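Local coordinates for protein hydroxyethylphosphonate dioxygenase (Streptomyces albus, PDB 6B9R) that probably uses an iron centre and dioxygen to cleave the carbon-carbon bond of 2-hydroxyethylphosphonate, giving hydroxymethylphosphonate and formate, at residues A15-L20 and L75-N80; E93-S98 and E110-A115; P124-M129 and Y202-T207. All blocks are in the same frame, centred on the assembly; numbering follows the deposited sequence.

Interaction 1: residues A15-L20 and L75-N80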
# COMPACT_ATOMS: atom_id res chain seq x y z
N ALA A 15 4.59 17.37 15.95
CA ALA A 15 5.35 17.85 14.80
C ALA A 15 4.97 17.09 13.53
O ALA A 15 4.84 17.69 12.46
CB ALA A 15 6.85 17.71 15.07
N ARG A 16 4.79 15.77 13.63
CA ARG A 16 4.35 15.00 12.47
C ARG A 16 2.99 15.47 11.99
O ARG A 16 2.76 15.59 10.79
CB ARG A 16 4.32 13.51 12.81
CG ARG A 16 5.69 12.93 13.13
CD ARG A 16 5.76 11.41 12.93
NE ARG A 16 5.01 10.66 13.94
CZ ARG A 16 5.43 10.45 15.19
NH1 ARG A 16 6.59 10.94 15.61
NH2 ARG A 16 4.67 9.74 16.02
N ALA A 17 2.07 15.75 12.93
CA ALA A 17 0.74 16.21 12.56
C ALA A 17 0.80 17.59 11.91
O ALA A 17 0.09 17.85 10.93
CB ALA A 17 -0.17 16.23 13.78
N ALA A 18 1.64 18.48 12.43
CA ALA A 18 1.78 19.80 11.82
C ALA A 18 2.33 19.68 10.40
O ALA A 18 1.86 20.37 9.48
CB ALA A 18 2.69 20.68 12.67
N ALA A 19 3.31 18.79 10.20
CA ALA A 19 3.85 18.60 8.86
C ALA A 19 2.80 18.05 7.90
O ALA A 19 2.79 18.40 6.72
CB ALA A 19 5.07 17.69 8.89
N LEU A 20 1.90 17.18 8.39
CA LEU A 20 0.82 16.68 7.54
C LEU A 20 -0.14 17.79 7.14
O LEU A 20 -0.72 17.74 6.04
CB LEU A 20 0.02 15.59 8.24
CG LEU A 20 0.79 14.29 8.42
CD1 LEU A 20 -0.05 13.33 9.22
CD2 LEU A 20 1.20 13.69 7.06
N LEU A 75 -4.83 13.68 7.98
CA LEU A 75 -4.15 14.69 8.78
C LEU A 75 -3.61 14.12 10.09
O LEU A 75 -3.03 14.88 10.88
CB LEU A 75 -5.08 15.87 9.07
CG LEU A 75 -5.49 16.73 7.87
CD1 LEU A 75 -6.53 17.77 8.29
CD2 LEU A 75 -4.30 17.43 7.22
N LEU A 76 -3.80 12.82 10.33
CA LEU A 76 -3.36 12.19 11.56
C LEU A 76 -2.09 11.39 11.33
O LEU A 76 -2.03 10.57 10.41
CB LEU A 76 -4.44 11.27 12.11
CG LEU A 76 -5.67 11.99 12.68
CD1 LEU A 76 -6.71 10.96 13.00
CD2 LEU A 76 -5.30 12.76 13.93
N PRO A 77 -1.06 11.62 12.13
CA PRO A 77 0.10 10.73 12.13
C PRO A 77 -0.24 9.46 12.89
O PRO A 77 -1.31 9.33 13.49
CB PRO A 77 1.16 11.56 12.87
CG PRO A 77 0.34 12.37 13.85
CD PRO A 77 -0.91 12.74 13.09
N ILE A 78 0.69 8.52 12.88
CA ILE A 78 0.59 7.38 13.77
C ILE A 78 1.55 7.60 14.94
O ILE A 78 2.34 8.54 14.95
CB ILE A 78 0.86 6.04 13.04
CG1 ILE A 78 2.31 5.92 12.56
CG2 ILE A 78 -0.12 5.83 11.90
CD1 ILE A 78 2.72 4.45 12.29
N HIS A 79 1.44 6.75 15.95
CA HIS A 79 2.28 6.87 17.12
C HIS A 79 3.59 6.13 16.91
O HIS A 79 3.66 5.14 16.18
CB HIS A 79 1.58 6.31 18.36
CG HIS A 79 0.30 7.01 18.70
ND1 HIS A 79 0.11 7.65 19.90
CD2 HIS A 79 -0.85 7.16 18.00
CE1 HIS A 79 -1.10 8.17 19.93
NE2 HIS A 79 -1.71 7.89 18.79
N ASN A 80 4.64 6.62 17.55
CA ASN A 80 5.90 5.91 17.67
C ASN A 80 5.96 5.41 19.11
O ASN A 80 6.08 6.22 20.04
CB ASN A 80 7.10 6.81 17.35
CG ASN A 80 8.43 6.04 17.40
OD1 ASN A 80 8.60 5.13 18.20
ND2 ASN A 80 9.35 6.41 16.53
O HOH W 1 3.33 9.25 11.49
O HOH W 2 4.24 9.25 19.01
O HOH W 3 -2.74 17.66 11.08
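Arg16, Leu20 and Pro77 carry this contact, in which one side of helix 10-27 lies against the loop that leads from helix 58-67 to strand 86-89. Arg16 begins with an apolar touch, its CB 3.7 Å from CB of Pro77. The side chain then bends at its third torsion (chi3 -71°), which swings the guanidinium along the loop to the carbonyl of Ile78. There Arg16 NH2 donates to Ile78 O over 2.8 Å, nearly straight at 171°; the oxygen lies at the guanidinium edge and the donor in the carbonyl plane. Two waters widen this grip. One accepts from Arg16 NH2 and from Asn80 N, the other from Ile78 N and, weakly, from Arg16 NE. Were Arg16 an alanine, CB could still meet the proline, but Ile78 O would probably lose its charged donor and the two waters one partner each.

One turn on, Leu20 brings its CD1 branch over the peptide link between Leu76 and Pro77, 3.5 Å from Pro77 N. Ala17 CB rests 3.6 Å from Pro77 CD and also nears CG, while Arg16 takes the ring's CB. At the start of the loop Leu75 CD2 comes to 3.8 Å from Leu20 O, and a third water donates to both Ala17 O and Leu75 O. The second subunit packs close by: its Thr222 touches Arg16, and its Arg218 touches Leu20 and donates to Leu76 O. Apolar packing is thus concentrated at Leu75 to Pro77 and the arginine's polar grip at Ile78 to Asn80, which implies that the loop is held by Leu20 against Pro77 together with one direct and several water-mediated bonds to its main chain.

Interaction 2: residues E93-S98 and E110-A115. With 2HE ((2-hydroxyethyl)phosphonic acid), chain F.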
# COMPACT_ATOMS: atom_id res chain seq x y z
N GLU A 93 4.33 -8.96 31.91
CA GLU A 93 3.35 -8.16 31.20
C GLU A 93 2.41 -9.04 30.39
O GLU A 93 1.20 -8.79 30.33
CB GLU A 93 4.04 -7.14 30.30
CG GLU A 93 5.09 -6.28 30.99
CD GLU A 93 5.79 -5.38 30.01
OE1 GLU A 93 5.26 -4.27 29.74
OE2 GLU A 93 6.85 -5.77 29.47
N SER A 94 2.96 -10.08 29.75
CA SER A 94 2.10 -10.98 28.99
C SER A 94 1.08 -11.65 29.90
O SER A 94 -0.10 -11.75 29.56
CB SER A 94 2.96 -12.02 28.26
OG SER A 94 3.71 -11.39 27.23
N GLU A 95 1.52 -12.11 31.08
CA GLU A 95 0.59 -12.75 32.01
C GLU A 95 -0.46 -11.77 32.52
O GLU A 95 -1.61 -12.17 32.73
CB GLU A 95 1.37 -13.36 33.17
CG GLU A 95 2.20 -14.57 32.77
CD GLU A 95 3.13 -15.02 33.87
OE1 GLU A 95 3.20 -14.31 34.90
OE2 GLU A 95 3.80 -16.06 33.70
N ALA A 96 -0.09 -10.50 32.71
CA ALA A 96 -1.06 -9.52 33.19
C ALA A 96 -2.15 -9.27 32.16
O ALA A 96 -3.26 -8.86 32.52
CB ALA A 96 -0.35 -8.20 33.53
N SER A 97 -1.86 -9.49 30.88
CA SER A 97 -2.83 -9.33 29.80
C SER A 97 -3.75 -10.54 29.64
O SER A 97 -4.53 -10.58 28.68
CB SER A 97 -2.09 -9.10 28.47
OG SER A 97 -1.54 -10.32 28.02
N SER A 98 -3.68 -11.51 30.55
CA SER A 98 -4.37 -12.79 30.36
C SER A 98 -5.88 -12.61 30.22
O SER A 98 -6.51 -11.86 30.96
CB SER A 98 -4.09 -13.71 31.54
OG SER A 98 -4.92 -14.85 31.51
N GLU A 110 -6.81 -19.70 26.91
CA GLU A 110 -6.26 -18.55 27.61
C GLU A 110 -5.37 -17.78 26.65
O GLU A 110 -4.43 -18.36 26.07
CB GLU A 110 -5.44 -18.93 28.85
CG GLU A 110 -4.88 -17.68 29.56
CD GLU A 110 -3.91 -17.97 30.69
OE1 GLU A 110 -3.56 -19.14 30.90
OE2 GLU A 110 -3.49 -17.00 31.37
N TYR A 111 -5.66 -16.49 26.48
CA TYR A 111 -4.90 -15.59 25.61
C TYR A 111 -3.96 -14.72 26.43
O TYR A 111 -4.32 -14.25 27.51
CB TYR A 111 -5.82 -14.66 24.82
CG TYR A 111 -6.85 -15.28 23.91
CD1 TYR A 111 -8.09 -15.66 24.39
CD2 TYR A 111 -6.59 -15.42 22.55
CE1 TYR A 111 -9.05 -16.20 23.55
CE2 TYR A 111 -7.55 -15.96 21.69
CZ TYR A 111 -8.77 -16.35 22.20
OH TYR A 111 -9.73 -16.87 21.37
N ARG A 112 -2.78 -14.46 25.88
CA ARG A 112 -1.83 -13.50 26.45
C ARG A 112 -1.22 -12.69 25.32
O ARG A 112 -0.76 -13.26 24.33
CB ARG A 112 -0.73 -14.22 27.25
CG ARG A 112 -1.24 -14.91 28.52
CD ARG A 112 -0.11 -15.55 29.31
NE ARG A 112 -0.62 -16.44 30.34
CZ ARG A 112 0.10 -17.37 30.95
NH1 ARG A 112 1.38 -17.54 30.63
NH2 ARG A 112 -0.45 -18.15 31.87
N ASP A 113 -1.21 -11.36 25.47
CA ASP A 113 -0.50 -10.53 24.51
C ASP A 113 1.00 -10.79 24.57
O ASP A 113 1.56 -11.04 25.65
CB ASP A 113 -0.70 -9.04 24.77
CG ASP A 113 -2.14 -8.61 24.66
OD1 ASP A 113 -2.94 -9.30 24.00
OD2 ASP A 113 -2.47 -7.57 25.25
N THR A 114 1.65 -10.68 23.42
CA THR A 114 3.10 -10.54 23.33
C THR A 114 3.42 -9.25 22.57
O THR A 114 2.52 -8.43 22.30
CB THR A 114 3.73 -11.79 22.71
OG1 THR A 114 3.22 -12.01 21.39
CG2 THR A 114 3.41 -13.02 23.55
N ALA A 115 4.69 -9.05 22.24
CA ALA A 115 5.16 -7.72 21.83
C ALA A 115 4.42 -7.22 20.60
O ALA A 115 4.35 -7.91 19.58
CB ALA A 115 6.67 -7.76 21.56
O3 2HE F . -8.59 -17.16 16.48
P 2HE F . -9.04 -17.81 17.74
O1 2HE F . -10.48 -18.50 17.52
O2 2HE F . -9.12 -16.76 18.96
CA 2HE F . -7.80 -19.08 18.09
CB 2HE F . -6.44 -18.48 17.73
O4 2HE F . -6.22 -18.49 16.31
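Ser94, in the last turn of helix 91-96, and Ser97, just past its end, bind the O and the N of Asp113. Ser94 OG donates to Asp113 O over 2.7 Å, in the carbonyl plane, while Asp113 N donates to Ser97 OG over 2.8 Å at 145°. With OG between its backbone N and carbonyl carbon (chi1 75°), Ser97 can also turn its proton back to Ser94 O, 2.5 Å from Ser97 OG, linking strand amide and helix carbonyl through one hydroxyl. A third serine bond runs from Ser98 OG to Glu110 OE2 at 2.6 Å, met on the anti side of the carboxylate. The backbones also touch directly: Ser98 CA lies 3.2 Å from Tyr111 O in a CA-H...O contact.

The helix runs into strand 99-103, which forms an antiparallel hairpin with strand 106-113 at the margin of a sheet in the cupin-type barrel, so the helix end packs beside the strand that returns from the turn.

Ionic contacts gather round Arg112. It grips Glu110 side-on, with NE 3.1 Å and NH2 3.3 Å from Glu110 OE2, which lies in the guanidinium plane; together with Ser98 OG, three donors meet this one oxygen. Glu95 runs alongside, its CG over one guanidinium face, and its carboxylate is near enough to interact by charge alone. The Asp113 carboxylate forms salt bridges with Arg99 and with Arg30 of the second subunit.

Ligand binding falls to Tyr111, whose ring points away from the helix. Its OH donates to O2 of (2-hydroxyethyl)phosphonic acid across a very short 2.5 Å, with that oxygen in the ring plane; Arg103 and Asn146 of the same chain, and Lys29 of the second subunit, also bond to the ligand.

Interaction 3: residues P124-M129 and Y202-T207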
# COMPACT_ATOMS: atom_id res chain seq x y z
N PRO A 124 0.06 -10.58 17.88
CA PRO A 124 0.61 -11.90 18.23
C PRO A 124 0.20 -12.34 19.62
O PRO A 124 0.55 -11.70 20.62
CB PRO A 124 2.12 -11.67 18.15
CG PRO A 124 2.27 -10.22 18.62
CD PRO A 124 0.99 -9.50 18.23
N GLU A 125 -0.52 -13.46 19.71
CA GLU A 125 -1.04 -13.93 20.98
C GLU A 125 -0.43 -15.29 21.29
O GLU A 125 -0.35 -16.16 20.42
CB GLU A 125 -2.58 -14.02 20.97
CG GLU A 125 -3.28 -12.70 20.67
CD GLU A 125 -3.38 -11.79 21.88
OE1 GLU A 125 -4.07 -12.16 22.84
OE2 GLU A 125 -2.76 -10.70 21.86
N TRP A 126 0.04 -15.44 22.53
CA TRP A 126 0.25 -16.73 23.14
C TRP A 126 -1.12 -17.27 23.54
O TRP A 126 -1.92 -16.54 24.14
CB TRP A 126 1.15 -16.56 24.36
CG TRP A 126 1.42 -17.76 25.23
CD1 TRP A 126 2.54 -18.54 25.22
CD2 TRP A 126 0.56 -18.30 26.26
NE1 TRP A 126 2.43 -19.54 26.17
CE2 TRP A 126 1.23 -19.41 26.82
CE3 TRP A 126 -0.71 -17.95 26.74
CZ2 TRP A 126 0.67 -20.17 27.84
CZ3 TRP A 126 -1.26 -18.71 27.77
CH2 TRP A 126 -0.57 -19.81 28.31
N ILE A 127 -1.42 -18.52 23.18
CA ILE A 127 -2.75 -19.07 23.46
C ILE A 127 -2.61 -20.52 23.89
O ILE A 127 -2.11 -21.36 23.12
CB ILE A 127 -3.70 -18.97 22.25
CG1 ILE A 127 -3.74 -17.54 21.69
CG2 ILE A 127 -5.10 -19.42 22.68
CD1 ILE A 127 -4.54 -17.39 20.42
N SER A 128 -3.04 -20.84 25.11
CA SER A 128 -3.00 -22.21 25.58
C SER A 128 -4.32 -22.91 25.24
O SER A 128 -5.39 -22.33 25.40
CB SER A 128 -2.74 -22.29 27.08
OG SER A 128 -3.85 -21.80 27.80
N MET A 129 -4.22 -24.15 24.79
CA MET A 129 -5.40 -24.95 24.53
C MET A 129 -5.92 -25.50 25.85
O MET A 129 -5.22 -26.27 26.52
CB MET A 129 -5.07 -26.08 23.56
CG MET A 129 -5.03 -25.66 22.10
SD MET A 129 -3.62 -24.59 21.69
CE MET A 129 -4.42 -22.98 21.58
N TYR A 202 0.14 -25.38 23.63
CA TYR A 202 -0.18 -23.99 23.34
C TYR A 202 0.39 -23.61 21.98
O TYR A 202 1.10 -24.39 21.34
CB TYR A 202 0.32 -23.06 24.44
CG TYR A 202 1.83 -23.04 24.67
CD1 TYR A 202 2.43 -23.93 25.55
CD2 TYR A 202 2.63 -22.10 24.03
CE1 TYR A 202 3.80 -23.90 25.77
CE2 TYR A 202 4.00 -22.07 24.24
CZ TYR A 202 4.58 -22.97 25.11
OH TYR A 202 5.94 -22.94 25.34
N ILE A 203 0.02 -22.41 21.52
CA ILE A 203 0.49 -21.90 20.24
C ILE A 203 0.97 -20.47 20.42
O ILE A 203 0.56 -19.75 21.33
CB ILE A 203 -0.60 -21.96 19.14
CG1 ILE A 203 -1.77 -21.02 19.47
CG2 ILE A 203 -1.06 -23.40 18.89
CD1 ILE A 203 -2.91 -21.10 18.47
N LEU A 204 1.85 -20.06 19.52
CA LEU A 204 2.11 -18.65 19.27
C LEU A 204 1.35 -18.35 17.99
O LEU A 204 1.77 -18.72 16.90
CB LEU A 204 3.60 -18.36 19.14
CG LEU A 204 4.40 -18.18 20.45
CD1 LEU A 204 3.95 -16.93 21.21
CD2 LEU A 204 4.30 -19.40 21.36
N ALA A 205 0.18 -17.71 18.15
CA ALA A 205 -0.71 -17.32 17.06
C ALA A 205 -0.33 -15.91 16.64
O ALA A 205 -0.80 -14.93 17.24
CB ALA A 205 -2.17 -17.41 17.49
N LEU A 206 0.53 -15.80 15.63
CA LEU A 206 1.07 -14.52 15.21
C LEU A 206 0.26 -14.03 14.01
O LEU A 206 0.62 -14.23 12.85
CB LEU A 206 2.57 -14.66 14.88
CG LEU A 206 3.44 -15.43 15.90
CD1 LEU A 206 4.93 -15.36 15.54
CD2 LEU A 206 3.21 -14.93 17.33
N THR A 207 -0.86 -13.38 14.31
CA THR A 207 -1.66 -12.82 13.23
C THR A 207 -1.11 -11.45 12.81
O THR A 207 -0.44 -10.76 13.58
CB THR A 207 -3.14 -12.69 13.62
OG1 THR A 207 -3.29 -11.67 14.62
CG2 THR A 207 -3.69 -14.01 14.16
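Tyr202 meets strand 123-129 along most of its side chain. Its CB sits 3.2 Å from Ile127 O and also touches Ser128 CA. CG stands between the backbone N and the carbonyl carbon (chi1 62°), a placing that lays the ring against the indole of Trp126. From there Tyr202 CG is 3.9 Å from Trp126 NE1, and CD2 is closer still, 3.3 Å from the same nitrogen. Tyr202 CE2 follows at 3.5 Å from Trp126 NE1, and CZ marks the far limit of the contact. The indole nitrogen therefore lies over one face of the phenol ring, with the two planes inclined at 33° and the side chains crossing at about a right angle. Leu204 CD2 closes in on the edge of the tyrosine ring.

The backbones pair alongside. The strands are antiparallel, and each of the hydrogen-bonded pairs Glu125-Ala205 and Ile127-Ile203 exchanges two N-H...O bonds. On the face of Trp126 and Tyr202, Pro124 CB also meets Leu206 CD2 at 3.5 Å. The other face carries Ile127 CD1 against Ala205 CB, 3.8 Å apart. Met129, bent along its chain, brings CE to CG1 of Ile203. Ile127 also touches the bound (2-hydroxyethyl)phosphonic acid, so the face it shares with Ala205 belongs to the substrate pocket.

Within the sheet the pair is central, flanked by strand 106-113 beside 123-129 and by strand 152-158 beside 202-208. Strand 364-369 of the other sheet packs on Trp126 and Leu204 through Tyr368 and on Pro124 and Leu206 through Tyr366.

Overall arrangement
Interactions 2 and 3 share one sheet, strands 106-113 and 123-129 being neighbours in it, and they touch: Tyr111 packs on Ile127, while Thr114 probably bonds to Pro124 O. Interaction 1 stands apart, its centre about 30 Å from that of interaction 2 and 33 Å from that of interaction 3, though interactions 1 and 2 both meet the second subunit. Burial separates them too: interaction 3 is a buried strand pairing with apolar faces, whereas interactions 1 and 2 are partly buried. Of these, interaction 1 combines apolar packing on a proline with one arginine and bridging waters, interaction 2 serine hydroxyls with charge pairs. Interactions 2 and 3 each lend a side chain to the substrate pocket.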